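Local atomic coordinates of response regulator (Caulobacter vibrioides, PDB entry 3T0Y), a protein that probably controls the general stress response of Caulobacter as a PhyR-type regulator whose sigma-like part, held in this chain, captures an anti-sigma factor. Residues Ile28-Ala32 with Asp43-Arg47. Numbering follows the deposited sequence.
Sequences IRRYA and DHYVR
Arg29 reaches from helix 25-36 to Asp43 on helix 39-54, two consecutive helices of the sigma2-like domain of this PhyR-type regulator, joined by a short turn. The two short segments run at 127° to each other, their axes 9.1 Å apart at closest approach. Followed outward from CB, the arginine sets off across the flank of its helix; CG and then CD only skirt Asp43 OD1, CD at 4.2 Å. A bend about the CG–CD bond (chi3 76°) then swings the guanidinium edge round to the carboxylate, which it grips side-on with two nitrogens. NE donates a hydrogen bond to Asp43 OD1 at 3.2 Å, from the syn side but well out of the carboxylate plane. CZ lies between the two bonds, 3.8 Å from both Asp43 OD1 and Asp43 OD2. NH2 makes the shorter and straighter bond, 2.9 Å to Asp43 OD2 on its syn lone pair. NH1 takes no part in this grip and has a long, weak ion pair with an acidic side chain of another protein's chain. Gln39 NE2 hydrogen-bonds both Asp43 OD1 and the carbonyl oxygen of Arg29, tying the salt bridge to the start of helix 39-54. Beside this polar pair, Val46 points into the interface with its two methyls divided between two partners: CG1 lies 4.0 Å from Ile28 CG2, and CG2 meets Ala32 CB at 3.7 Å.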
loop_
_atom_site.group_PDB
_atom_site.type_symbol
_atom_site.label_atom_id
_atom_site.label_comp_id
_atom_site.label_asym_id
_atom_site.label_seq_id
_atom_site.Cartn_x
_atom_site.Cartn_y
_atom_site.Cartn_z
ATOM N N ILE C 28 -2.371 6.440 13.805
ATOM C CA ILE C 28 -1.272 6.008 12.979
ATOM C C ILE C 28 -1.821 5.444 11.667
ATOM O O ILE C 28 -1.185 5.569 10.624
ATOM C CB ILE C 28 -0.334 5.012 13.728
ATOM C CG1 ILE C 28 1.024 4.912 13.035
ATOM C CG2 ILE C 28 -0.957 3.639 13.859
ATOM C CD1 ILE C 28 1.672 6.252 12.807
ATOM N N ARG C 29 -3.021 4.867 11.681
ATOM C CA ARG C 29 -3.541 4.339 10.418
ATOM C C ARG C 29 -3.886 5.476 9.496
ATOM O O ARG C 29 -3.697 5.372 8.277
ATOM C CB ARG C 29 -4.788 3.480 10.600
ATOM C CG ARG C 29 -4.599 2.223 11.395
ATOM C CD ARG C 29 -5.919 1.438 11.418
ATOM N NE ARG C 29 -6.183 0.748 10.155
ATOM C CZ ARG C 29 -7.390 0.575 9.623
ATOM N NH1 ARG C 29 -8.463 1.067 10.233
ATOM N NH2 ARG C 29 -7.523 -0.081 8.471
ATOM N N ARG C 30 -4.428 6.548 10.069
ATOM C CA ARG C 30 -4.770 7.709 9.267
ATOM C C ARG C 30 -3.497 8.249 8.635
ATOM O O ARG C 30 -3.467 8.534 7.449
ATOM C CB ARG C 30 -5.442 8.806 10.100
ATOM C CG ARG C 30 -5.735 10.071 9.287
ATOM C CD ARG C 30 -6.216 11.215 10.153
ATOM N NE ARG C 30 -5.299 11.432 11.257
ATOM C CZ ARG C 30 -5.551 12.187 12.313
ATOM N NH1 ARG C 30 -6.716 12.813 12.427
ATOM N NH2 ARG C 30 -4.644 12.282 13.271
ATOM N N TYR C 31 -2.444 8.387 9.435
ATOM C CA TYR C 31 -1.205 8.962 8.931
ATOM C C TYR C 31 -0.617 8.055 7.847
ATOM O O TYR C 31 -0.224 8.519 6.777
ATOM C CB TYR C 31 -0.212 9.150 10.067
ATOM C CG TYR C 31 1.154 9.574 9.610
ATOM C CD1 TYR C 31 1.353 10.833 9.057
ATOM C CD2 TYR C 31 2.249 8.719 9.727
ATOM C CE1 TYR C 31 2.596 11.233 8.621
ATOM C CE2 TYR C 31 3.502 9.113 9.302
ATOM C CZ TYR C 31 3.666 10.388 8.747
ATOM O OH TYR C 31 4.901 10.825 8.330
ATOM N N ALA C 32 -0.582 6.756 8.140
ATOM C CA ALA C 32 -0.004 5.759 7.258
ATOM C C ALA C 32 -0.630 5.833 5.884
ATOM O O ALA C 32 0.075 5.845 4.866
ATOM C CB ALA C 32 -0.200 4.349 7.870
ATOM N N ASP C 43 -1.554 0.144 6.261
ATOM C CA ASP C 43 -1.623 -0.955 7.209
ATOM C C ASP C 43 -0.413 -1.865 7.097
ATOM O O ASP C 43 0.031 -2.427 8.081
ATOM C CB ASP C 43 -2.912 -1.755 7.020
ATOM C CG ASP C 43 -4.143 -0.959 7.403
ATOM O OD1 ASP C 43 -3.970 0.132 7.973
ATOM O OD2 ASP C 43 -5.282 -1.421 7.167
ATOM N N HIS C 44 0.129 -2.023 5.903
ATOM C CA HIS C 44 1.347 -2.814 5.772
ATOM C C HIS C 44 2.453 -2.232 6.659
ATOM O O HIS C 44 3.156 -2.959 7.369
ATOM C CB HIS C 44 1.819 -2.869 4.315
ATOM C CG HIS C 44 3.267 -3.232 4.174
ATOM N ND1 HIS C 44 3.737 -4.518 4.361
ATOM C CD2 HIS C 44 4.353 -2.472 3.888
ATOM C CE1 HIS C 44 5.047 -4.537 4.181
ATOM N NE2 HIS C 44 5.447 -3.308 3.897
ATOM N N TYR C 45 2.590 -0.906 6.631
ATOM C CA TYR C 45 3.691 -0.239 7.320
ATOM C C TYR C 45 3.471 -0.176 8.833
ATOM O O TYR C 45 4.412 -0.269 9.623
ATOM C CB TYR C 45 3.918 1.163 6.737
ATOM C CG TYR C 45 4.781 1.145 5.503
ATOM C CD1 TYR C 45 6.129 0.793 5.590
ATOM C CD2 TYR C 45 4.255 1.447 4.252
ATOM C CE1 TYR C 45 6.935 0.762 4.466
ATOM C CE2 TYR C 45 5.057 1.425 3.109
ATOM C CZ TYR C 45 6.399 1.081 3.232
ATOM O OH TYR C 45 7.214 1.064 2.132
ATOM N N VAL C 46 2.218 -0.004 9.218
ATOM C CA VAL C 46 1.855 -0.088 10.609
ATOM C C VAL C 46 2.189 -1.479 11.178
ATOM O O VAL C 46 2.735 -1.591 12.283
ATOM C CB VAL C 46 0.347 0.214 10.813
ATOM C CG1 VAL C 46 0.005 0.112 12.281
ATOM C CG2 VAL C 46 0.005 1.600 10.263
ATOM N N ARG C 47 1.831 -2.534 10.440
ATOM C CA ARG C 47 2.098 -3.895 10.898
ATOM C C ARG C 47 3.594 -4.074 11.106
ATOM O O ARG C 47 4.033 -4.503 12.161
ATOM C CB ARG C 47 1.561 -4.949 9.915
ATOM C CG ARG C 47 0.053 -5.200 10.020
ATOM C CD ARG C 47 -0.377 -6.491 9.285
ATOM N NE ARG C 47 0.145 -6.532 7.923
ATOM C CZ ARG C 47 -0.474 -6.017 6.866
ATOM N NH1 ARG C 47 -1.660 -5.434 7.005
ATOM N NH2 ARG C 47 0.093 -6.084 5.667
#